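Long-range contacts in Thiol:disulfide interchange protein (Klebsiella pneumoniae, PDB 6DXN), which probably acts as a periplasmic thiol:disulfide oxidoreductase of the DsbA type, built on a thioredoxin fold: residues F29-G34 against K92-G97; T75-V80 against E122-M127; P23-F28 against F155-K160. One frame throughout, in Å; residues are numbered along the deposited sequence.

Contact 1 (F29-G34 against K92-G97)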
ATOM      1  N   PHE A  29      -0.650  -0.586   4.133  1.00 14.46           N
ATOM      2  CA  PHE A  29      -1.629   0.443   4.340  1.00 15.18           C
ATOM      3  C   PHE A  29      -2.959  -0.164   4.798  1.00 14.42           C
ATOM      4  O   PHE A  29      -3.152  -1.379   4.787  1.00 14.46           O
ATOM      5  CB  PHE A  29      -1.825   1.225   3.036  1.00 15.62           C
ATOM      6  CG  PHE A  29      -2.710   0.539   2.029  1.00 15.61           C
ATOM      7  CD1 PHE A  29      -2.230  -0.495   1.236  1.00 15.61           C
ATOM      8  CD2 PHE A  29      -4.035   0.920   1.884  1.00 15.66           C
ATOM      9  CE1 PHE A  29      -3.058  -1.129   0.324  1.00 14.79           C
ATOM     10  CE2 PHE A  29      -4.860   0.292   0.967  1.00 15.15           C
ATOM     11  CZ  PHE A  29      -4.368  -0.730   0.186  1.00 14.98           C
ATOM     12  N   SER A  30      -3.867   0.726   5.198  1.00 13.83           N
ATOM     13  CA  SER A  30      -5.195   0.362   5.602  1.00 14.95           C
ATOM     14  C   SER A  30      -6.154   1.402   5.028  1.00 15.51           C
ATOM     15  O   SER A  30      -5.887   2.609   5.099  1.00 13.79           O
ATOM     16  CB  SER A  30      -5.314   0.266   7.102  1.00 14.90           C
ATOM     17  OG  SER A  30      -6.655   0.035   7.473  1.00 16.06           O
ATOM     18  N   PHE A  31      -7.257   0.928   4.448  1.00 14.78           N
ATOM     19  CA  PHE A  31      -8.219   1.849   3.905  1.00 15.55           C
ATOM     20  C   PHE A  31      -8.874   2.673   5.028  1.00 14.96           C
ATOM     21  O   PHE A  31      -9.552   3.625   4.731  1.00 16.73           O
ATOM     22  CB  PHE A  31      -9.268   1.128   3.061  1.00 14.83           C
ATOM     23  CG  PHE A  31      -8.812   0.713   1.689  1.00 14.08           C
ATOM     24  CD1 PHE A  31      -8.694   1.655   0.679  1.00 14.47           C
ATOM     25  CD2 PHE A  31      -8.543  -0.614   1.390  1.00 13.30           C
ATOM     26  CE1 PHE A  31      -8.301   1.280  -0.594  1.00 14.44           C
ATOM     27  CE2 PHE A  31      -8.149  -0.986   0.117  1.00 12.98           C
ATOM     28  CZ  PHE A  31      -8.013  -0.040  -0.870  1.00 13.16           C
ATOM     29  N   TYR A  32      -8.677   2.273   6.295  1.00 16.14           N
ATOM     30  CA  TYR A  32      -9.230   2.988   7.479  1.00 16.74           C
ATOM     31  C   TYR A  32      -8.288   4.101   7.962  1.00 17.53           C
ATOM     32  O   TYR A  32      -8.695   4.981   8.736  1.00 17.62           O
ATOM     33  CB  TYR A  32      -9.358   2.070   8.700  1.00 16.43           C
ATOM     34  CG  TYR A  32     -10.479   1.064   8.737  1.00 16.39           C
ATOM     35  CD1 TYR A  32     -10.325  -0.207   8.201  1.00 16.17           C
ATOM     36  CD2 TYR A  32     -11.669   1.350   9.391  1.00 17.69           C
ATOM     37  CE1 TYR A  32     -11.342  -1.148   8.270  1.00 16.33           C
ATOM     38  CE2 TYR A  32     -12.695   0.420   9.468  1.00 17.16           C
ATOM     39  CZ  TYR A  32     -12.528  -0.834   8.908  1.00 16.93           C
ATOM     40  OH  TYR A  32     -13.535  -1.756   8.973  1.00 17.91           O
ATOM     41  N   CYS A  33      -7.025   4.031   7.536  1.00 16.16           N
ATOM     42  CA  CYS A  33      -5.954   4.943   7.982  1.00 18.46           C
ATOM     43  C   CYS A  33      -5.991   6.282   7.229  1.00 17.29           C
ATOM     44  O   CYS A  33      -5.858   6.318   6.010  1.00 17.81           O
ATOM     45  CB  CYS A  33      -4.607   4.252   7.786  1.00 18.76           C
ATOM     46  SG  CYS A  33      -3.184   5.180   8.409  1.00 23.25           S
ATOM     47  N   GLY A  34      -6.158   7.382   7.976  1.00 16.69           N
ATOM     48  CA  GLY A  34      -6.221   8.730   7.391  1.00 16.44           C
ATOM     49  C   GLY A  34      -4.981   9.051   6.557  1.00 17.19           C
ATOM     50  O   GLY A  34      -5.087   9.399   5.382  1.00 17.55           O
ATOM     51  N   LYS A  92      -9.459   4.911  -4.572  1.00 19.09           N
ATOM     52  CA  LYS A  92     -10.025   6.169  -4.012  1.00 22.48           C
ATOM     53  C   LYS A  92     -11.461   5.973  -3.512  1.00 21.43           C
ATOM     54  O   LYS A  92     -11.874   6.641  -2.558  1.00 24.02           O
ATOM     55  CB  LYS A  92      -9.974   7.299  -5.048  1.00 23.16           C
ATOM     56  CG  LYS A  92      -8.575   7.764  -5.432  1.00 23.92           C
ATOM     57  CD  LYS A  92      -8.553   8.874  -6.474  1.00 24.60           C
ATOM     58  CE  LYS A  92      -7.164   9.203  -6.991  1.00 27.60           C
ATOM     59  NZ  LYS A  92      -6.239   9.616  -5.906  1.00 28.19           N
ATOM     60  N   LEU A  93     -12.202   5.061  -4.148  1.00 21.42           N
ATOM     61  CA  LEU A  93     -13.606   4.790  -3.818  1.00 23.74           C
ATOM     62  C   LEU A  93     -13.732   4.045  -2.480  1.00 22.20           C
ATOM     63  O   LEU A  93     -14.750   4.212  -1.779  1.00 20.83           O
ATOM     64  CB  LEU A  93     -14.238   3.997  -4.964  1.00 25.50           C
ATOM     65  CG  LEU A  93     -14.166   4.668  -6.335  1.00 28.37           C
ATOM     66  CD1 LEU A  93     -14.656   3.726  -7.423  1.00 30.92           C
ATOM     67  CD2 LEU A  93     -14.955   5.970  -6.357  1.00 29.90           C
ATOM     68  N   LEU A  94     -12.717   3.244  -2.125  1.00 19.97           N
ATOM     69  CA  LEU A  94     -12.736   2.509  -0.847  1.00 18.49           C
ATOM     70  C   LEU A  94     -12.365   3.464   0.294  1.00 16.91           C
ATOM     71  O   LEU A  94     -12.951   3.382   1.369  1.00 17.23           O
ATOM     72  CB  LEU A  94     -11.804   1.293  -0.909  1.00 18.03           C
ATOM     73  CG  LEU A  94     -12.298   0.129  -1.768  1.00 19.82           C
ATOM     74  CD1 LEU A  94     -11.190  -0.878  -2.021  1.00 20.61           C
ATOM     75  CD2 LEU A  94     -13.499  -0.551  -1.127  1.00 19.52           C
ATOM     76  N   PHE A  95     -11.381   4.346   0.052  1.00 16.30           N
ATOM     77  CA  PHE A  95     -10.992   5.336   1.030  1.00 14.14           C
ATOM     78  C   PHE A  95     -12.179   6.272   1.300  1.00 14.26           C
ATOM     79  O   PHE A  95     -12.454   6.607   2.446  1.00 13.39           O
ATOM     80  CB  PHE A  95      -9.796   6.172   0.573  1.00 14.30           C
ATOM     81  CG  PHE A  95      -8.439   5.533   0.743  1.00 13.76           C
ATOM     82  CD1 PHE A  95      -7.894   5.364   2.006  1.00 13.07           C
ATOM     83  CD2 PHE A  95      -7.676   5.174  -0.358  1.00 13.32           C
ATOM     84  CE1 PHE A  95      -6.633   4.808   2.171  1.00 12.77           C
ATOM     85  CE2 PHE A  95      -6.414   4.627  -0.192  1.00 12.68           C
ATOM     86  CZ  PHE A  95      -5.902   4.432   1.071  1.00 12.61           C
ATOM     87  N   GLU A  96     -12.850   6.708   0.230  1.00 14.52           N
ATOM     88  CA  GLU A  96     -14.022   7.584   0.375  1.00 15.23           C
ATOM     89  C   GLU A  96     -15.124   6.819   1.127  1.00 14.75           C
ATOM     90  O   GLU A  96     -15.661   7.312   2.117  1.00 12.52           O
ATOM     91  CB  GLU A  96     -14.505   8.090  -0.986  1.00 16.29           C
ATOM     92  CG  GLU A  96     -13.537   9.049  -1.670  1.00 16.76           C
ATOM     93  CD  GLU A  96     -13.975   9.551  -3.033  1.00 19.45           C
ATOM     94  OE1 GLU A  96     -15.159   9.328  -3.403  1.00 21.65           O
ATOM     95  OE2 GLU A  96     -13.136  10.177  -3.728  1.00 23.06           O
ATOM     96  N   GLY A  97     -15.410   5.592   0.674  1.00 15.01           N
ATOM     97  CA  GLY A  97     -16.466   4.747   1.280  1.00 15.77           C
ATOM     98  C   GLY A  97     -16.253   4.493   2.769  1.00 17.64           C
ATOM     99  O   GLY A  97     -17.203   4.149   3.497  1.00 17.94           O
TER
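Phe31 is wedged against Leu94 and Phe95, consecutive residues of helix 92-97. Its CA lies 5.3 Å from the CA of Phe95, but the rings carry the contact. Turning CG away from the carbonyl carbon and beside the backbone N (chi1 -77°) sends the Phe31 ring toward the helix. There its edge meets the face of Phe95 in an edge-to-face pair: the centroids are 4.8 Å apart, the planes stand at 59°, and CD1 of Phe31 sits 3.7 Å above the Phe95 plane, over the ring centre. Leu94 takes one face of the Phe31 ring. Its CB makes a CH-pi contact 3.8 Å from the centroid, while its CD1 branch reaches to 3.5 Å from CZ of Phe31. The opposite face is filled from the loop's own segment by CE2 of Phe29, whose CD2 also stands 4.1 Å from CZ of Phe95. Phe95 also reaches the loop backbone, with its CD1 3.6 Å from the carbonyl O of Phe31.

The loop is a type I beta turn from Ser30 to Cys33, and Ser30 OG accepts from Tyr32 N to form an ST turn. Gln99, farther along the same helix, donates through NE2 to Phe31 O and Cys33 O, while Tyr37 lies nearly parallel to the Phe95 ring. Cys33 occupies the N-cap position of the following helix, in a CxxC pattern of thioredoxin type whose predicted redox disulfide with Cys36 is not formed here. Across the segments the chemistry is apolar and aromatic, one face and an edge of Phe31 being engaged by the helix. This is consistent with ring packing setting the turn's position, with polar support from Gln99 and from His63, whose NE2 pairs with Phe31 N.

Contact 2 (T75-V80 against E122-M127)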
ATOM      1  N   THR A  75      -8.797  -6.621   2.313  1.00 11.11           N
ATOM      2  CA  THR A  75      -7.576  -7.250   1.765  1.00 12.75           C
ATOM      3  C   THR A  75      -7.979  -8.111   0.564  1.00 12.51           C
ATOM      4  O   THR A  75      -7.242  -8.232  -0.394  1.00 13.61           O
ATOM      5  CB  THR A  75      -6.811  -8.044   2.835  1.00 12.11           C
ATOM      6  OG1 THR A  75      -6.493  -7.152   3.898  1.00 12.03           O
ATOM      7  CG2 THR A  75      -5.534  -8.672   2.322  1.00 12.09           C
ATOM      8  N   GLU A  76      -9.194  -8.671   0.636  1.00 13.82           N
ATOM      9  CA  GLU A  76      -9.726  -9.472  -0.425  1.00 13.57           C
ATOM     10  C   GLU A  76     -10.122  -8.563  -1.592  1.00 13.09           C
ATOM     11  O   GLU A  76      -9.835  -8.871  -2.747  1.00 12.02           O
ATOM     12  CB  GLU A  76     -10.921 -10.278   0.083  1.00 14.74           C
ATOM     13  CG  GLU A  76     -11.584 -11.121  -0.983  1.00 15.67           C
ATOM     14  CD  GLU A  76     -12.762 -11.920  -0.456  1.00 16.92           C
ATOM     15  OE1 GLU A  76     -13.698 -11.303   0.090  1.00 19.26           O
ATOM     16  OE2 GLU A  76     -12.722 -13.153  -0.563  1.00 20.47           O
ATOM     17  N   ALA A  77     -10.778  -7.436  -1.272  1.00 12.35           N
ATOM     18  CA  ALA A  77     -11.222  -6.509  -2.304  1.00 11.69           C
ATOM     19  C   ALA A  77     -10.013  -5.938  -3.061  1.00 11.74           C
ATOM     20  O   ALA A  77     -10.062  -5.766  -4.286  1.00 10.75           O
ATOM     21  CB  ALA A  77     -12.059  -5.419  -1.691  1.00 11.87           C
ATOM     22  N   TRP A  78      -8.917  -5.688  -2.337  1.00 11.31           N
ATOM     23  CA  TRP A  78      -7.718  -5.116  -2.986  1.00 10.84           C
ATOM     24  C   TRP A  78      -7.105  -6.160  -3.942  1.00 11.78           C
ATOM     25  O   TRP A  78      -6.684  -5.835  -5.064  1.00 11.60           O
ATOM     26  CB  TRP A  78      -6.758  -4.596  -1.908  1.00 10.21           C
ATOM     27  CG  TRP A  78      -5.604  -3.784  -2.412  1.00  9.69           C
ATOM     28  CD1 TRP A  78      -4.281  -4.026  -2.182  1.00  9.92           C
ATOM     29  CD2 TRP A  78      -5.656  -2.618  -3.253  1.00  9.90           C
ATOM     30  NE1 TRP A  78      -3.513  -3.081  -2.797  1.00  9.73           N
ATOM     31  CE2 TRP A  78      -4.324  -2.206  -3.466  1.00  9.65           C
ATOM     32  CE3 TRP A  78      -6.692  -1.870  -3.832  1.00 10.14           C
ATOM     33  CZ2 TRP A  78      -3.999  -1.093  -4.239  1.00  9.16           C
ATOM     34  CZ3 TRP A  78      -6.368  -0.783  -4.619  1.00 10.26           C
ATOM     35  CH2 TRP A  78      -5.036  -0.398  -4.809  1.00  9.93           C
ATOM     36  N   ALA A  79      -7.088  -7.421  -3.498  1.00 13.12           N
ATOM     37  CA  ALA A  79      -6.553  -8.537  -4.281  1.00 14.05           C
ATOM     38  C   ALA A  79      -7.375  -8.723  -5.562  1.00 15.24           C
ATOM     39  O   ALA A  79      -6.807  -8.893  -6.645  1.00 14.49           O
ATOM     40  CB  ALA A  79      -6.526  -9.785  -3.438  1.00 13.95           C
ATOM     41  N   VAL A  80      -8.710  -8.689  -5.430  1.00 16.75           N
ATOM     42  CA  VAL A  80      -9.597  -8.803  -6.585  1.00 18.21           C
ATOM     43  C   VAL A  80      -9.380  -7.583  -7.485  1.00 19.17           C
ATOM     44  O   VAL A  80      -9.371  -7.707  -8.716  1.00 22.32           O
ATOM     45  CB  VAL A  80     -11.084  -8.925  -6.184  1.00 18.60           C
ATOM     46  CG1 VAL A  80     -12.008  -8.700  -7.369  1.00 20.04           C
ATOM     47  CG2 VAL A  80     -11.401 -10.253  -5.521  1.00 18.28           C
ATOM     48  N   GLU A 122     -21.825 -11.520  -9.144  1.00 23.73           N
ATOM     49  CA  GLU A 122     -21.490 -12.889  -9.570  1.00 25.21           C
ATOM     50  C   GLU A 122     -20.017 -12.968 -10.001  1.00 23.79           C
ATOM     51  O   GLU A 122     -19.333 -13.940  -9.696  1.00 24.16           O
ATOM     52  CB  GLU A 122     -22.373 -13.366 -10.727  1.00 27.02           C
ATOM     53  CG  GLU A 122     -23.816 -13.643 -10.340  1.00 27.30           C
ATOM     54  CD  GLU A 122     -24.666 -12.418 -10.045  1.00 27.78           C
ATOM     55  OE1 GLU A 122     -24.166 -11.288 -10.220  1.00 25.20           O
ATOM     56  OE2 GLU A 122     -25.832 -12.603  -9.662  1.00 29.38           O
ATOM     57  N   LYS A 123     -19.541 -11.949 -10.727  1.00 24.02           N
ATOM     58  CA  LYS A 123     -18.137 -11.929 -11.176  1.00 23.61           C
ATOM     59  C   LYS A 123     -17.231 -11.689  -9.956  1.00 22.23           C
ATOM     60  O   LYS A 123     -16.129 -12.235  -9.872  1.00 22.25           O
ATOM     61  CB  LYS A 123     -17.929 -10.875 -12.272  1.00 23.10           C
ATOM     62  CG  LYS A 123     -16.503 -10.740 -12.808  1.00 24.18           C
ATOM     63  CD  LYS A 123     -15.961 -11.941 -13.576  1.00 24.78           C
ATOM     64  CE  LYS A 123     -14.522 -11.745 -14.016  1.00 25.42           C
ATOM     65  NZ  LYS A 123     -14.018 -12.886 -14.825  1.00 26.91           N
ATOM     66  N   TYR A 124     -17.716 -10.904  -8.989  1.00 23.22           N
ATOM     67  CA  TYR A 124     -16.910 -10.620  -7.798  1.00 21.32           C
ATOM     68  C   TYR A 124     -16.735 -11.905  -6.976  1.00 21.51           C
ATOM     69  O   TYR A 124     -15.653 -12.172  -6.460  1.00 18.16           O
ATOM     70  CB  TYR A 124     -17.509  -9.484  -6.967  1.00 21.80           C
ATOM     71  CG  TYR A 124     -16.611  -9.064  -5.835  1.00 21.14           C
ATOM     72  CD1 TYR A 124     -15.533  -8.225  -6.065  1.00 20.88           C
ATOM     73  CD2 TYR A 124     -16.794  -9.548  -4.552  1.00 20.60           C
ATOM     74  CE1 TYR A 124     -14.671  -7.859  -5.044  1.00 20.93           C
ATOM     75  CE2 TYR A 124     -15.945  -9.184  -3.517  1.00 21.70           C
ATOM     76  CZ  TYR A 124     -14.882  -8.333  -3.764  1.00 20.48           C
ATOM     77  OH  TYR A 124     -14.041  -7.959  -2.754  1.00 21.13           O
ATOM     78  N   ALA A 125     -17.808 -12.698  -6.878  1.00 23.07           N
ATOM     79  CA  ALA A 125     -17.792 -13.958  -6.147  1.00 23.79           C
ATOM     80  C   ALA A 125     -16.846 -14.944  -6.846  1.00 24.58           C
ATOM     81  O   ALA A 125     -16.101 -15.682  -6.190  1.00 24.02           O
ATOM     82  CB  ALA A 125     -19.201 -14.503  -6.032  1.00 24.77           C
ATOM     83  N   GLU A 126     -16.873 -14.937  -8.183  0.60 25.66           N
ATOM     84  CA  GLU A 126     -16.019 -15.814  -8.992  0.60 27.29           C
ATOM     85  C   GLU A 126     -14.543 -15.477  -8.734  0.60 28.54           C
ATOM     86  O   GLU A 126     -13.714 -16.379  -8.601  0.60 28.56           O
ATOM     87  CB  GLU A 126     -16.376 -15.691 -10.476  0.60 27.23           C
ATOM     88  CG  GLU A 126     -17.728 -16.295 -10.838  0.60 27.12           C
ATOM     89  CD  GLU A 126     -18.188 -16.022 -12.262  0.60 28.33           C
ATOM     90  OE1 GLU A 126     -17.443 -15.352 -13.005  0.60 28.91           O
ATOM     91  OE2 GLU A 126     -19.295 -16.472 -12.625  0.60 29.14           O
HETATM   92  N   MSE A 127     -14.232 -14.176  -8.653  1.00 28.16           N
HETATM   93  CA  MSE A 127     -12.859 -13.715  -8.416  1.00 28.64           C
HETATM   94  C   MSE A 127     -12.398 -14.022  -7.013  1.00 28.06           C
HETATM   95  O   MSE A 127     -11.241 -14.373  -6.803  1.00 26.31           O
HETATM   96  CB  MSE A 127     -12.758 -12.232  -8.784  1.00 32.12           C
HETATM   97  CG  MSE A 127     -12.819 -12.131 -10.313  1.00 37.68           C
HETATM   98 SE   MSE A 127     -12.531 -10.306 -11.005  1.00 46.11          SE
HETATM   99  CE  MSE A 127     -13.950  -9.323 -10.063  1.00 44.94           C
TER
HETATM  100  O   HOH W   1     -14.081  -8.875  -0.276  1.00 18.85           O
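Helix 75-80 and helix 122-127 run almost perpendicular, their N-to-C directions 98° apart and their axes 10.7 Å apart at closest approach. The backbones come nearest where Val80 CA lies 6.2 Å from Met127 CA, toward the C-terminal end of each segment, so longer side chains must bridge the rest of the gap. Val80 points straight across. Its CG1 branch, set anti to the backbone N (chi1 166°), reaches both partners: 3.6 Å to CE1 of Tyr124 and 3.4 Å to CE of Met127, closer than two methyl carbons normally pack. Met127, present as selenomethionine, bends at its last torsion (chi3 -57°), which brings the terminal methyl rather than the selenium closest to Val80, whose side chain it crosses at about a right angle.

Both helices belong to the helical region that the DsbA subfamily inserts into the thioredoxin fold, between strands 60-63 and 154-157. Helix 107-115 of the same region closes in on the joint: Phe114 meets Tyr124 edge-to-face and also touches Ala77 and Val80.

Tyr124 reaches across the gap to helix 75-80, its hydroxyl ending at Ala77: Tyr124 OH lies 3.2 Å from Ala77 CA, which sits at the ring edge, near its plane. That hydroxyl donates to a water 2.6 Å away, which lies at the ring edge, in plane. The same water donates to Glu76 OE1 and so spans the two helices, while Glu76 OE1 takes a second hydrogen bond from Gln128 NE2.

Contact 3 (P23-F28 against F155-K160)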
ATOM      1  N   PRO A  23       9.113  -8.088  -1.403  1.00 24.34           N
ATOM      2  CA  PRO A  23       8.882  -7.129  -2.476  1.00 23.67           C
ATOM      3  C   PRO A  23      10.025  -6.122  -2.498  1.00 22.04           C
ATOM      4  O   PRO A  23      10.568  -5.759  -1.454  1.00 22.61           O
ATOM      5  CB  PRO A  23       7.553  -6.456  -2.106  1.00 23.85           C
ATOM      6  CG  PRO A  23       6.865  -7.455  -1.201  1.00 23.96           C
ATOM      7  CD  PRO A  23       7.972  -8.198  -0.487  1.00 23.38           C
ATOM      8  N   PRO A  24      10.499  -5.701  -3.684  1.00 22.79           N
ATOM      9  CA  PRO A  24      11.538  -4.680  -3.747  1.00 22.31           C
ATOM     10  C   PRO A  24      11.053  -3.386  -3.072  1.00 19.80           C
ATOM     11  O   PRO A  24      11.854  -2.630  -2.504  1.00 19.05           O
ATOM     12  CB  PRO A  24      11.747  -4.467  -5.252  1.00 23.33           C
ATOM     13  CG  PRO A  24      11.249  -5.739  -5.901  1.00 23.29           C
ATOM     14  CD  PRO A  24      10.141  -6.243  -5.004  1.00 24.72           C
ATOM     15  N   LEU A  25       9.739  -3.149  -3.153  1.00 19.18           N
ATOM     16  CA  LEU A  25       9.135  -1.955  -2.584  1.00 18.56           C
ATOM     17  C   LEU A  25       7.671  -2.245  -2.233  1.00 17.22           C
ATOM     18  O   LEU A  25       6.863  -2.607  -3.104  1.00 15.09           O
ATOM     19  CB  LEU A  25       9.237  -0.813  -3.599  1.00 20.10           C
ATOM     20  CG  LEU A  25       8.652   0.524  -3.143  1.00 21.05           C
ATOM     21  CD1 LEU A  25       9.455   1.095  -1.985  1.00 21.37           C
ATOM     22  CD2 LEU A  25       8.595   1.514  -4.297  1.00 21.26           C
ATOM     23  N   VAL A  26       7.346  -2.085  -0.947  1.00 16.14           N
ATOM     24  CA  VAL A  26       6.000  -2.345  -0.482  1.00 16.76           C
ATOM     25  C   VAL A  26       5.618  -1.269   0.545  1.00 16.87           C
ATOM     26  O   VAL A  26       6.450  -0.835   1.362  1.00 18.64           O
ATOM     27  CB  VAL A  26       5.858  -3.781   0.071  1.00 16.25           C
ATOM     28  CG1 VAL A  26       6.749  -4.036   1.278  1.00 15.63           C
ATOM     29  CG2 VAL A  26       4.411  -4.123   0.410  1.00 17.11           C
ATOM     30  N   GLU A  27       4.364  -0.817   0.432  1.00 14.60           N
ATOM     31  CA  GLU A  27       3.722   0.133   1.327  1.00 15.00           C
ATOM     32  C   GLU A  27       2.581  -0.610   2.016  1.00 13.88           C
ATOM     33  O   GLU A  27       1.620  -1.007   1.355  1.00 13.80           O
ATOM     34  CB  GLU A  27       3.197   1.357   0.559  1.00 14.64           C
ATOM     35  CG  GLU A  27       2.301   2.292   1.376  1.00 15.30           C
ATOM     36  CD  GLU A  27       1.643   3.409   0.571  1.00 14.90           C
ATOM     37  OE1 GLU A  27       1.725   3.365  -0.676  1.00 14.89           O
ATOM     38  OE2 GLU A  27       1.059   4.325   1.183  1.00 13.80           O
ATOM     39  N   PHE A  28       2.715  -0.826   3.325  1.00 13.18           N
ATOM     40  CA  PHE A  28       1.633  -1.441   4.074  1.00 14.17           C
ATOM     41  C   PHE A  28       0.632  -0.323   4.383  1.00 13.96           C
ATOM     42  O   PHE A  28       1.018   0.757   4.806  1.00 12.79           O
ATOM     43  CB  PHE A  28       2.156  -2.182   5.309  1.00 14.45           C
ATOM     44  CG  PHE A  28       2.973  -3.420   5.006  1.00 14.65           C
ATOM     45  CD1 PHE A  28       2.354  -4.628   4.722  1.00 16.23           C
ATOM     46  CD2 PHE A  28       4.357  -3.388   5.051  1.00 16.44           C
ATOM     47  CE1 PHE A  28       3.100  -5.767   4.461  1.00 16.70           C
ATOM     48  CE2 PHE A  28       5.104  -4.529   4.793  1.00 17.25           C
ATOM     49  CZ  PHE A  28       4.474  -5.713   4.495  1.00 16.45           C
ATOM     50  N   PHE A 155       6.443   2.013   4.592  1.00 16.13           N
ATOM     51  CA  PHE A 155       7.224   1.644   3.395  1.00 16.21           C
ATOM     52  C   PHE A 155       8.456   0.820   3.792  1.00 16.76           C
ATOM     53  O   PHE A 155       9.156   1.165   4.750  1.00 16.66           O
ATOM     54  CB  PHE A 155       7.655   2.891   2.624  1.00 16.91           C
ATOM     55  CG  PHE A 155       6.529   3.724   2.067  1.00 17.26           C
ATOM     56  CD1 PHE A 155       5.746   4.506   2.905  1.00 17.89           C
ATOM     57  CD2 PHE A 155       6.270   3.752   0.709  1.00 17.88           C
ATOM     58  CE1 PHE A 155       4.708   5.272   2.395  1.00 17.77           C
ATOM     59  CE2 PHE A 155       5.241   4.532   0.200  1.00 17.21           C
ATOM     60  CZ  PHE A 155       4.466   5.292   1.042  1.00 17.35           C
ATOM     61  N   TYR A 156       8.687  -0.271   3.044  1.00 16.93           N
ATOM     62  CA  TYR A 156       9.836  -1.176   3.205  1.00 18.20           C
ATOM     63  C   TYR A 156      10.531  -1.358   1.850  1.00 17.37           C
ATOM     64  O   TYR A 156       9.884  -1.679   0.858  1.00 17.27           O
ATOM     65  CB  TYR A 156       9.408  -2.537   3.760  1.00 19.45           C
ATOM     66  CG  TYR A 156       8.918  -2.511   5.183  1.00 21.66           C
ATOM     67  CD1 TYR A 156       7.642  -2.071   5.483  1.00 21.30           C
ATOM     68  CD2 TYR A 156       9.723  -2.937   6.230  1.00 23.61           C
ATOM     69  CE1 TYR A 156       7.178  -2.042   6.785  1.00 23.87           C
ATOM     70  CE2 TYR A 156       9.272  -2.914   7.541  1.00 24.45           C
ATOM     71  CZ  TYR A 156       7.994  -2.465   7.818  1.00 23.83           C
ATOM     72  OH  TYR A 156       7.526  -2.429   9.098  1.00 25.18           O
ATOM     73  N   VAL A 157      11.855  -1.155   1.836  1.00 17.40           N
ATOM     74  CA  VAL A 157      12.675  -1.300   0.644  1.00 16.82           C
ATOM     75  C   VAL A 157      13.573  -2.539   0.831  1.00 17.24           C
ATOM     76  O   VAL A 157      14.201  -2.708   1.891  1.00 14.88           O
ATOM     77  CB  VAL A 157      13.505  -0.024   0.377  1.00 18.08           C
ATOM     78  CG1 VAL A 157      14.275  -0.109  -0.935  1.00 18.37           C
ATOM     79  CG2 VAL A 157      12.644   1.229   0.394  1.00 17.95           C
ATOM     80  N   SER A 158      13.587  -3.415  -0.187  1.00 18.03           N
ATOM     81  CA  SER A 158      14.431  -4.649  -0.226  1.00 19.71           C
ATOM     82  C   SER A 158      14.215  -5.516   1.024  1.00 22.71           C
ATOM     83  O   SER A 158      15.075  -6.337   1.383  1.00 24.76           O
ATOM     84  CB  SER A 158      15.886  -4.297  -0.400  1.00 18.90           C
ATOM     85  OG  SER A 158      16.119  -3.689  -1.665  1.00 18.11           O
ATOM     86  N   GLY A 159      13.072  -5.302   1.688  1.00 20.97           N
ATOM     87  CA  GLY A 159      12.692  -6.024   2.892  1.00 23.67           C
ATOM     88  C   GLY A 159      13.651  -5.825   4.054  1.00 24.32           C
ATOM     89  O   GLY A 159      13.593  -6.589   5.018  1.00 22.00           O
ATOM     90  N   LYS A 160      14.479  -4.770   3.999  1.00 27.05           N
ATOM     91  CA  LYS A 160      15.513  -4.539   5.015  1.00 27.59           C
ATOM     92  C   LYS A 160      15.493  -3.101   5.557  1.00 28.30           C
ATOM     93  O   LYS A 160      15.959  -2.875   6.671  1.00 31.00           O
ATOM     94  CB  LYS A 160      16.885  -4.829   4.399  1.00 30.51           C
ATOM     95  CG  LYS A 160      18.055  -4.841   5.373  1.00 31.55           C
ATOM     96  CD  LYS A 160      19.380  -5.150   4.709  1.00 30.45           C
ATOM     97  CE  LYS A 160      20.524  -5.306   5.688  1.00 31.86           C
ATOM     98  NZ  LYS A 160      20.376  -6.527   6.517  1.00 31.63           N
TER
HETATM   99  O   HOH W   2      10.567  -4.416   1.028  1.00 19.78           O
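Val26 packs its CG1 branch against CB of Tyr156 at 3.9 Å, on the sheet face where Phe28 also meets the tyrosine. The edge of the Phe28 ring is turned to Tyr156, with CD2 3.6 Å from CD1 of Tyr156 and the ring planes 83° apart; helix 131-146 covers Phe28 through Leu143 and Val144. On the other face, Leu25 and Val157 lie side by side, and so do Glu27 and Phe155. Glu27 is extended, CG anti to the backbone N (chi1 170°), which lays its CG over the Phe155 ring, 3.9 Å from the centroid.

These side chains alternate because strands 25-28 and 155-157 are antiparallel neighbours in the central thioredoxin-fold sheet. Val26 and Tyr156 form the hydrogen-bonded pair, Val26 N to Tyr156 O at 3.1 Å and Tyr156 N to Val26 O at 2.9 Å. Just before strand 25-28 and past strand 155-157, Ser158 N donates to Pro24 O from above the carbonyl plane. A water there donates to Pro23 O and accepts from Gly159 N.

The Glu27 carboxylate lies against the CZ end of the Phe155 ring, its plane tilted 21° from it; Asp46 brings a second acidic group close to OE1, and Lys61 a long, weak ion pair. A largely apolar, aromatic-rich contact therefore holds a buried acidic group near the CxxC residues, without touching them, where it could influence their electrostatics.

Contact 3 joins two strands of the central sheet, and its first strand runs directly into the loop of contact 1, so the chain passes from sheet pairing to the CxxC helix start within a few residues. The two centres are about 20 Å apart, on opposite sides of the chain's centre. Contacts 1 and 2 have centres about 17 Å apart but touch through Trp78 of helix 71-83: its NE1 lies 3.7 Å from CE1 of Phe29, and its CE3 3.7 Å from CZ of Phe31. Contacts 2 and 3 stay separate, their nearest atoms about 7 Å apart. Of the three, contact 1 holds Cys33 itself, whereas contact 2 belongs wholly to the helical region.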